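Local structure of geranyltranstransferase (Staphylococcus aureus, 1RTR) at residues 169-174 with 243-248; 214-219 with 256-261; 181-186 with 205-210. The protein probably catalyses the condensation of isopentenyl pyrophosphate with allylic pyrophosphates to make farnesyl pyrophosphate, an isoprenoid precursor. All blocks are in the same frame, centred on the assembly; numbering follows the deposited sequence.

Interaction 1. Residues 169-174 with 243-248; sequences TLEMIH and STYVSL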
loop_
_atom_site.group_PDB
_atom_site.type_symbol
_atom_site.label_atom_id
_atom_site.label_comp_id
_atom_site.label_asym_id
_atom_site.label_seq_id
_atom_site.Cartn_x
_atom_site.Cartn_y
_atom_site.Cartn_z
ATOM N N THR A 169 15.278 16.086 15.606
ATOM C CA THR A 169 14.519 14.844 15.652
ATOM C C THR A 169 13.009 15.099 15.579
ATOM O O THR A 169 12.318 14.504 14.746
ATOM C CB THR A 169 14.894 14.028 16.924
ATOM O OG1 THR A 169 16.290 13.721 16.890
ATOM C CG2 THR A 169 14.220 12.631 16.926
ATOM N N LEU A 170 12.520 15.972 16.461
ATOM C CA LEU A 170 11.122 16.410 16.470
ATOM C C LEU A 170 10.644 16.890 15.090
ATOM O O LEU A 170 9.544 16.553 14.646
ATOM C CB LEU A 170 10.932 17.531 17.488
ATOM C CG LEU A 170 9.638 17.659 18.297
ATOM C CD1 LEU A 170 8.918 18.912 17.898
ATOM C CD2 LEU A 170 8.702 16.446 18.192
ATOM N N GLU A 171 11.479 17.674 14.420
ATOM C CA GLU A 171 11.131 18.196 13.114
ATOM C C GLU A 171 11.177 17.123 12.037
ATOM O O GLU A 171 10.329 17.122 11.139
ATOM C CB GLU A 171 12.028 19.365 12.742
ATOM C CG GLU A 171 11.660 20.642 13.472
ATOM C CD GLU A 171 12.667 21.736 13.220
ATOM O OE1 GLU A 171 13.890 21.441 13.220
ATOM O OE2 GLU A 171 12.235 22.885 13.009
ATOM N N MET A 172 12.162 16.227 12.137
ATOM C CA MET A 172 12.247 15.053 11.281
ATOM C C MET A 172 10.957 14.222 11.372
ATOM O O MET A 172 10.413 13.815 10.344
ATOM C CB MET A 172 13.478 14.201 11.625
ATOM C CG MET A 172 13.750 13.014 10.686
ATOM S SD MET A 172 13.939 13.507 8.939
ATOM C CE MET A 172 15.730 13.878 8.922
ATOM N N ILE A 173 10.459 14.006 12.590
ATOM C CA ILE A 173 9.232 13.240 12.779
ATOM C C ILE A 173 8.052 13.902 12.076
ATOM O O ILE A 173 7.320 13.230 11.358
ATOM C CB ILE A 173 8.915 13.012 14.273
ATOM C CG1 ILE A 173 9.940 12.082 14.912
ATOM C CG2 ILE A 173 7.510 12.453 14.465
ATOM C CD1 ILE A 173 9.966 12.172 16.426
ATOM N N HIS A 174 7.870 15.207 12.262
ATOM C CA HIS A 174 6.670 15.883 11.758
ATOM C C HIS A 174 6.710 16.098 10.249
ATOM O O HIS A 174 5.681 16.033 9.579
ATOM C CB HIS A 174 6.419 17.201 12.496
ATOM C CG HIS A 174 6.005 17.018 13.918
ATOM N ND1 HIS A 174 6.515 17.780 14.947
ATOM C CD2 HIS A 174 5.136 16.150 14.489
ATOM C CE1 HIS A 174 5.974 17.394 16.090
ATOM N NE2 HIS A 174 5.134 16.406 15.840
ATOM N N SER A 243 7.159 15.092 24.500
ATOM C CA SER A 243 8.172 16.017 24.013
ATOM C C SER A 243 7.682 16.794 22.777
ATOM O O SER A 243 7.390 16.197 21.735
ATOM C CB SER A 243 9.472 15.271 23.722
ATOM O OG SER A 243 10.471 16.168 23.271
ATOM N N THR A 244 7.591 18.124 22.901
ATOM C CA THR A 244 6.842 18.951 21.939
ATOM C C THR A 244 7.540 20.256 21.605
ATOM O O THR A 244 8.646 20.517 22.085
ATOM C CB THR A 244 5.420 19.293 22.470
ATOM O OG1 THR A 244 5.516 20.307 23.487
ATOM C CG2 THR A 244 4.742 18.089 23.172
ATOM N N TYR A 245 6.878 21.081 20.795
ATOM C CA TYR A 245 7.425 22.381 20.411
ATOM C C TYR A 245 7.542 23.340 21.588
ATOM O O TYR A 245 8.558 24.027 21.700
ATOM C CB TYR A 245 6.633 23.029 19.279
ATOM C CG TYR A 245 7.083 22.565 17.920
ATOM C CD1 TYR A 245 6.335 21.631 17.207
ATOM C CD2 TYR A 245 8.266 23.038 17.353
ATOM C CE1 TYR A 245 6.744 21.185 15.971
ATOM C CE2 TYR A 245 8.683 22.597 16.114
ATOM C CZ TYR A 245 7.913 21.664 15.431
ATOM O OH TYR A 245 8.309 21.203 14.195
ATOM N N VAL A 246 6.533 23.376 22.460
ATOM C CA VAL A 246 6.573 24.280 23.604
ATOM C C VAL A 246 7.481 23.765 24.728
ATOM O O VAL A 246 8.065 24.569 25.469
ATOM C CB VAL A 246 5.151 24.761 24.120
ATOM C CG1 VAL A 246 4.023 24.307 23.215
ATOM C CG2 VAL A 246 4.892 24.369 25.575
ATOM N N SER A 247 7.617 22.444 24.844
ATOM C CA SER A 247 8.471 21.845 25.871
ATOM C C SER A 247 9.953 21.967 25.535
ATOM O O SER A 247 10.806 21.828 26.412
ATOM C CB SER A 247 8.099 20.383 26.118
ATOM O OG SER A 247 8.867 19.515 25.306
ATOM N N LEU A 248 10.266 22.211 24.271
ATOM C CA LEU A 248 11.651 22.400 23.867
ATOM C C LEU A 248 12.015 23.883 23.758
ATOM O O LEU A 248 13.129 24.280 24.098
ATOM C CB LEU A 248 11.928 21.695 22.541
ATOM C CG LEU A 248 11.963 20.161 22.547
ATOM C CD1 LEU A 248 11.735 19.618 21.136
ATOM C CD2 LEU A 248 13.263 19.623 23.114
HETATM O O HOH W 1 9.672 23.421 12.473
#
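Glu171 and Tyr245 are joined through a water, which donates to Glu171 OE2 at 2.7 Å and lies 3.1 Å from Tyr245 OH. The glutamate has CG beside its backbone N (chi1 -76°) and an extended chain beyond it, so its carboxylate rises past the phenol end instead of lying on the ring. On the way its CG passes 3.5 Å from Tyr245 OH. The carboxylate and ring planes stand 72° apart.

Leu170 covers one face of the ring. Leu170 CD1 sits over the centre of that face of Tyr245, 3.7 Å from the ring centroid and nearly on the normal, a well-formed CH-pi contact. The other methyl, CD2, turns to Ser243 O at 3.8 Å, while CG meets Leu248 CD1 at 4.0 Å. The leucine therefore fills the angle between the loop and the first turn of helix 245-270. His174, one turn further along helix 167-177, meets the tyrosine rim to rim, the two planes only 23° apart and neither ring over the other's face.

Thr244 is the N-cap of helix 245-270, and with Ser247 it forms a capping box. Thr244 N donates almost straight to Ser247 OG (3.1 Å), and Ser247 N returns a bond to Thr244 OG1. Asp219 of helix 197-227 accepts from Tyr245 N, adding a second helix to the start of this one.

The chemistry implies apolar leucine-tyrosine packing beside a phenol and a carboxylate bridged by a single water, with a helix start, just after an unmodelled gap, held by its own polar side chains.

Interaction 2. Residues 214-219 with 256-261; sequences FQIKDD and DKLTYH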
loop_
_atom_site.group_PDB
_atom_site.type_symbol
_atom_site.label_atom_id
_atom_site.label_comp_id
_atom_site.label_asym_id
_atom_site.label_seq_id
_atom_site.Cartn_x
_atom_site.Cartn_y
_atom_site.Cartn_z
ATOM N N PHE A 214 1.404 23.170 10.898
ATOM C CA PHE A 214 0.348 22.281 11.397
ATOM C C PHE A 214 0.533 21.848 12.858
ATOM O O PHE A 214 -0.352 22.039 13.695
ATOM C CB PHE A 214 0.280 21.054 10.468
ATOM C CG PHE A 214 -0.960 20.217 10.622
ATOM C CD1 PHE A 214 -1.785 19.986 9.522
ATOM C CD2 PHE A 214 -1.283 19.621 11.848
ATOM C CE1 PHE A 214 -2.936 19.192 9.645
ATOM C CE2 PHE A 214 -2.435 18.832 11.990
ATOM C CZ PHE A 214 -3.264 18.613 10.883
ATOM N N GLN A 215 1.689 21.268 13.160
ATOM C CA GLN A 215 1.912 20.650 14.456
ATOM C C GLN A 215 2.291 21.665 15.521
ATOM O O GLN A 215 1.956 21.486 16.702
ATOM C CB GLN A 215 2.972 19.544 14.347
ATOM C CG GLN A 215 2.469 18.261 13.646
ATOM C CD GLN A 215 1.274 17.621 14.356
ATOM O OE1 GLN A 215 1.217 17.585 15.595
ATOM N NE2 GLN A 215 0.316 17.127 13.575
ATOM N N ILE A 216 2.980 22.728 15.102
ATOM C CA ILE A 216 3.309 23.828 15.997
ATOM C C ILE A 216 2.030 24.426 16.561
ATOM O O ILE A 216 1.885 24.535 17.778
ATOM C CB ILE A 216 4.149 24.908 15.292
ATOM C CG1 ILE A 216 5.459 24.318 14.776
ATOM C CG2 ILE A 216 4.440 26.052 16.259
ATOM C CD1 ILE A 216 6.250 25.245 13.867
ATOM N N LYS A 217 1.094 24.783 15.677
ATOM C CA LYS A 217 -0.185 25.376 16.095
ATOM C C LYS A 217 -0.836 24.517 17.174
ATOM O O LYS A 217 -1.238 25.016 18.228
ATOM C CB LYS A 217 -1.118 25.554 14.889
ATOM C CG LYS A 217 -2.504 26.158 15.189
ATOM C CD LYS A 217 -3.627 25.277 14.601
ATOM C CE LYS A 217 -4.610 26.061 13.715
ATOM N NZ LYS A 217 -6.009 26.092 14.265
ATOM N N ASP A 218 -0.885 23.217 16.908
ATOM C CA ASP A 218 -1.492 22.230 17.800
ATOM C C ASP A 218 -0.832 22.116 19.165
ATOM O O ASP A 218 -1.530 21.978 20.176
ATOM C CB ASP A 218 -1.490 20.865 17.121
ATOM C CG ASP A 218 -2.852 20.470 16.635
ATOM O OD1 ASP A 218 -3.427 19.543 17.247
ATOM O OD2 ASP A 218 -3.425 21.038 15.670
ATOM N N ASP A 219 0.504 22.143 19.188
ATOM C CA ASP A 219 1.250 22.176 20.447
ATOM C C ASP A 219 0.899 23.434 21.247
ATOM O O ASP A 219 0.622 23.350 22.438
ATOM C CB ASP A 219 2.758 22.095 20.201
ATOM C CG ASP A 219 3.228 20.683 19.925
ATOM O OD1 ASP A 219 4.237 20.536 19.208
ATOM O OD2 ASP A 219 2.661 19.657 20.378
ATOM N N ASP A 256 7.217 31.848 17.798
ATOM C CA ASP A 256 8.198 32.403 16.866
ATOM C C ASP A 256 8.387 31.463 15.684
ATOM O O ASP A 256 8.483 31.907 14.536
ATOM C CB ASP A 256 9.541 32.643 17.560
ATOM C CG ASP A 256 9.615 33.994 18.264
ATOM O OD1 ASP A 256 8.548 34.564 18.610
ATOM O OD2 ASP A 256 10.716 34.556 18.527
ATOM N N LYS A 257 8.433 30.165 15.990
ATOM C CA LYS A 257 8.608 29.110 15.000
ATOM C C LYS A 257 7.433 29.094 14.030
ATOM O O LYS A 257 7.625 29.114 12.805
ATOM C CB LYS A 257 8.755 27.752 15.694
ATOM C CG LYS A 257 9.694 26.815 14.986
ATOM C CD LYS A 257 11.040 27.474 14.767
ATOM C CE LYS A 257 12.186 26.564 15.134
ATOM N NZ LYS A 257 13.456 27.310 14.883
ATOM N N LEU A 258 6.227 29.092 14.598
ATOM C CA LEU A 258 4.996 29.183 13.835
ATOM C C LEU A 258 5.052 30.344 12.870
ATOM O O LEU A 258 4.880 30.159 11.661
ATOM C CB LEU A 258 3.789 29.332 14.767
ATOM C CG LEU A 258 2.378 29.297 14.151
ATOM C CD1 LEU A 258 2.242 28.326 12.959
ATOM C CD2 LEU A 258 1.366 28.952 15.222
ATOM N N THR A 259 5.311 31.538 13.400
ATOM C CA THR A 259 5.326 32.759 12.596
ATOM C C THR A 259 6.350 32.674 11.483
ATOM O O THR A 259 6.087 33.117 10.371
ATOM C CB THR A 259 5.571 33.997 13.501
ATOM O OG1 THR A 259 4.460 34.151 14.399
ATOM C CG2 THR A 259 5.569 35.297 12.701
ATOM N N TYR A 260 7.514 32.103 11.777
ATOM C CA TYR A 260 8.551 31.930 10.765
ATOM C C TYR A 260 8.072 31.061 9.570
ATOM O O TYR A 260 8.333 31.378 8.408
ATOM C CB TYR A 260 9.820 31.347 11.391
ATOM C CG TYR A 260 10.688 30.647 10.378
ATOM C CD1 TYR A 260 11.458 31.378 9.473
ATOM C CD2 TYR A 260 10.696 29.253 10.287
ATOM C CE1 TYR A 260 12.238 30.733 8.520
ATOM C CE2 TYR A 260 11.469 28.604 9.337
ATOM C CZ TYR A 260 12.234 29.348 8.458
ATOM O OH TYR A 260 13.003 28.712 7.519
ATOM N N HIS A 261 7.384 29.964 9.867
ATOM C CA HIS A 261 6.833 29.107 8.826
ATOM C C HIS A 261 5.682 29.782 8.063
ATOM O O HIS A 261 5.627 29.724 6.823
ATOM C CB HIS A 261 6.402 27.767 9.422
ATOM C CG HIS A 261 7.553 26.880 9.760
ATOM N ND1 HIS A 261 8.517 26.538 8.836
ATOM C CD2 HIS A 261 7.924 26.305 10.926
ATOM C CE1 HIS A 261 9.424 25.773 9.416
ATOM N NE2 HIS A 261 9.088 25.618 10.685
#
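Ile216 is the first residue of 214-219 to reach across, and it does so with both branches. CG2, placed anti to the backbone N by a chi1 of -60° for CG1, packs on Leu258 CB at 3.7 Å, the two side chains running past each other in opposite senses. CG1 carries CD1 further along helix 245-270. There the methyl comes in at the edge of the His261 imidazole, near its plane and 3.5 Å from CD2, and it also lies 3.9 Å from Lys257 CG. One isoleucine thus spans a full turn of the partner helix, from Lys257 to His261, and the nearest CA atoms are those of Ile216 and Leu258, 6.0 Å apart.

His261 is held from elsewhere too: its ND1 is probably hydrogen-bonded to the ND1 of His209, and the CD2 of Tyr260 lies over one face of its ring.

Next comes Lys217, which takes part through its root. Leu258 CD2 rests 4.0 Å from Lys217 CA, while the amino end leads off to the Ser290 carbonyl near the end of the modelled chain. The axes of segments 214-219 and 256-261 approach to 9.3 Å, with 150° between their directions, as antiparallel neighbours in the all-helical prenyl synthase fold.

Asp218 and Asp219 follow, opening the second aspartate-rich motif (DDxxD) of the family, whose carboxylates in relatives bind magnesium at the diphosphate site. Both have turned off this interface: it is Ile216 and the root of Lys217 that lie against 256-261, and Asp219 turns instead to the N-terminal start of helix 245-270.

Interaction 3. Residues 181-186 with 205-210; sequences LLTFAV and SYSYHL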
loop_
_atom_site.group_PDB
_atom_site.type_symbol
_atom_site.label_atom_id
_atom_site.label_comp_id
_atom_site.label_asym_id
_atom_site.label_seq_id
_atom_site.Cartn_x
_atom_site.Cartn_y
_atom_site.Cartn_z
ATOM N N LEU A 181 2.488 13.809 3.154
ATOM C CA LEU A 181 1.152 13.818 2.548
ATOM C C LEU A 181 0.744 15.215 2.081
ATOM O O LEU A 181 0.215 15.379 0.956
ATOM C CB LEU A 181 0.104 13.263 3.507
ATOM C CG LEU A 181 0.191 11.767 3.863
ATOM C CD1 LEU A 181 -1.121 11.306 4.469
ATOM C CD2 LEU A 181 0.549 10.912 2.649
ATOM N N LEU A 182 1.006 16.222 2.927
ATOM C CA LEU A 182 0.699 17.602 2.558
ATOM C C LEU A 182 1.433 17.996 1.281
ATOM O O LEU A 182 0.836 18.549 0.354
ATOM C CB LEU A 182 0.971 18.587 3.709
ATOM C CG LEU A 182 -0.073 18.489 4.825
ATOM C CD1 LEU A 182 0.298 19.352 5.997
ATOM C CD2 LEU A 182 -1.464 18.849 4.339
ATOM N N THR A 183 2.718 17.681 1.222
ATOM C CA THR A 183 3.512 17.959 0.040
ATOM C C THR A 183 3.035 17.141 -1.154
ATOM O O THR A 183 3.115 17.608 -2.299
ATOM C CB THR A 183 5.017 17.691 0.341
ATOM O OG1 THR A 183 5.449 18.605 1.353
ATOM C CG2 THR A 183 5.901 18.044 -0.848
ATOM N N PHE A 184 2.576 15.913 -0.907
ATOM C CA PHE A 184 1.965 15.140 -1.978
ATOM C C PHE A 184 0.752 15.883 -2.546
ATOM O O PHE A 184 0.618 16.005 -3.760
ATOM C CB PHE A 184 1.533 13.734 -1.516
ATOM C CG PHE A 184 0.701 13.015 -2.539
ATOM C CD1 PHE A 184 -0.685 13.023 -2.450
ATOM C CD2 PHE A 184 1.309 12.408 -3.632
ATOM C CE1 PHE A 184 -1.456 12.411 -3.426
ATOM C CE2 PHE A 184 0.556 11.800 -4.609
ATOM C CZ PHE A 184 -0.838 11.795 -4.503
ATOM N N ALA A 185 -0.118 16.376 -1.666
ATOM C CA ALA A 185 -1.325 17.095 -2.085
ATOM C C ALA A 185 -1.012 18.210 -3.063
ATOM O O ALA A 185 -1.583 18.240 -4.161
ATOM C CB ALA A 185 -2.119 17.629 -0.883
ATOM N N VAL A 186 -0.086 19.108 -2.719
ATOM C CA VAL A 186 0.144 20.233 -3.629
ATOM C C VAL A 186 0.955 19.858 -4.861
ATOM O O VAL A 186 0.680 20.402 -5.941
ATOM C CB VAL A 186 0.597 21.590 -2.933
ATOM C CG1 VAL A 186 0.499 21.522 -1.420
ATOM C CG2 VAL A 186 1.975 22.104 -3.437
ATOM N N SER A 205 8.394 24.414 -1.429
ATOM C CA SER A 205 8.678 25.125 -0.173
ATOM C C SER A 205 7.403 25.530 0.512
ATOM O O SER A 205 7.264 25.357 1.731
ATOM C CB SER A 205 9.534 26.376 -0.364
ATOM O OG SER A 205 10.587 26.145 -1.261
ATOM N N TYR A 206 6.463 26.065 -0.259
ATOM C CA TYR A 206 5.198 26.450 0.336
ATOM C C TYR A 206 4.645 25.279 1.123
ATOM O O TYR A 206 4.283 25.440 2.289
ATOM C CB TYR A 206 4.196 26.941 -0.716
ATOM C CG TYR A 206 2.751 26.886 -0.242
ATOM C CD1 TYR A 206 1.938 25.786 -0.532
ATOM C CD2 TYR A 206 2.210 27.918 0.518
ATOM C CE1 TYR A 206 0.608 25.734 -0.092
ATOM C CE2 TYR A 206 0.891 27.872 0.967
ATOM C CZ TYR A 206 0.097 26.787 0.650
ATOM O OH TYR A 206 -1.197 26.746 1.096
ATOM N N SER A 207 4.599 24.094 0.505
ATOM C CA SER A 207 3.977 22.924 1.146
ATOM C C SER A 207 4.736 22.458 2.375
ATOM O O SER A 207 4.129 22.082 3.385
ATOM C CB SER A 207 3.801 21.771 0.153
ATOM O OG SER A 207 5.020 21.075 -0.037
ATOM N N TYR A 208 6.066 22.494 2.291
ATOM C CA TYR A 208 6.905 22.172 3.442
ATOM C C TYR A 208 6.610 23.071 4.643
ATOM O O TYR A 208 6.363 22.574 5.749
ATOM C CB TYR A 208 8.395 22.240 3.091
ATOM C CG TYR A 208 9.264 22.222 4.324
ATOM C CD1 TYR A 208 9.794 23.411 4.845
ATOM C CD2 TYR A 208 9.541 21.024 4.988
ATOM C CE1 TYR A 208 10.592 23.404 5.983
ATOM C CE2 TYR A 208 10.333 21.005 6.140
ATOM C CZ TYR A 208 10.856 22.201 6.629
ATOM O OH TYR A 208 11.640 22.202 7.758
ATOM N N HIS A 209 6.619 24.387 4.428
ATOM C CA HIS A 209 6.371 25.336 5.526
ATOM C C HIS A 209 4.958 25.224 6.052
ATOM O O HIS A 209 4.735 25.230 7.274
ATOM C CB HIS A 209 6.695 26.776 5.110
ATOM C CG HIS A 209 8.150 27.003 4.869
ATOM N ND1 HIS A 209 9.093 26.887 5.868
ATOM C CD2 HIS A 209 8.832 27.293 3.737
ATOM C CE1 HIS A 209 10.295 27.110 5.362
ATOM N NE2 HIS A 209 10.165 27.359 4.070
ATOM N N LEU A 210 4.001 25.084 5.135
ATOM C CA LEU A 210 2.610 24.875 5.535
ATOM C C LEU A 210 2.497 23.654 6.450
ATOM O O LEU A 210 1.772 23.686 7.445
ATOM C CB LEU A 210 1.708 24.716 4.312
ATOM C CG LEU A 210 0.224 24.484 4.604
ATOM C CD1 LEU A 210 -0.399 25.788 5.088
ATOM C CD2 LEU A 210 -0.488 23.962 3.362
#
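Thr183 faces Ser207 across the gap, and following it outward shows how close these helices come. Its CB is 3.4 Å from Ser207 OG. Of the two branches, CG2 lies anti to the backbone N and passes 3.3 Å from Ser207 OG, whereas OG1, beside the backbone N (chi1 -64°), ends 2.9 Å from Ser207 OG. The serine oxygen is thus lodged against three atoms of the threonine. The two hydroxyls are near enough to share a hydrogen bond, but each also has a carbonyl about one turn earlier in its own helix as partner: Gly179 O for Thr183 OG1, Glu204 O for Ser207 OG.

Helices 179-193 and 197-227 follow one another in the chain and form an antiparallel hairpin in the all-helical fold of the terpene synthase clan, with 147° between the directions of segments 181-186 and 205-210. The segment axes come within 8.6 Å, and the CA atoms of Thr183 and Ser207 are only 5.1 Å apart, a spacing that the short side chains permit.

One turn beyond the threonine, Val186 completes the packing. Val186 CG1 touches Ser207 CB at 3.7 Å, an apolar contact beside the hydroxyl pair, and looks toward the edge of the Tyr206 ring, near its plane. The phenol of Tyr206 goes on to the carbonyl of Leu281, and its side chain touches Ile284 and Val285 of helix 279-289 as well as Glu268 and Leu269 of helix 245-270. Leu182 also points toward 205-210 and touches Ile45 and Leu49 of helix 45-56.

Overall arrangement
Interactions 1 and 2 both use helix 245-270, the first at its N-terminal start and the second midway along, while interactions 2 and 3 share helix 197-227. The centre of interaction 3 lies about 9 Å from the centre of the chain, those of 2 and 1 about 17 and 18 Å, and interaction 3 alone pairs hydroxyls across a tight helix-helix gap. Interaction 2 is also buried but almost wholly apolar. Interaction 1, partly buried, adds a water and a capping box to its leucine-tyrosine centre. Direct touches chain the three together: Ile216 against Tyr245 between 1 and 2, and the imidazoles of His261 and His209 between 2 and 3.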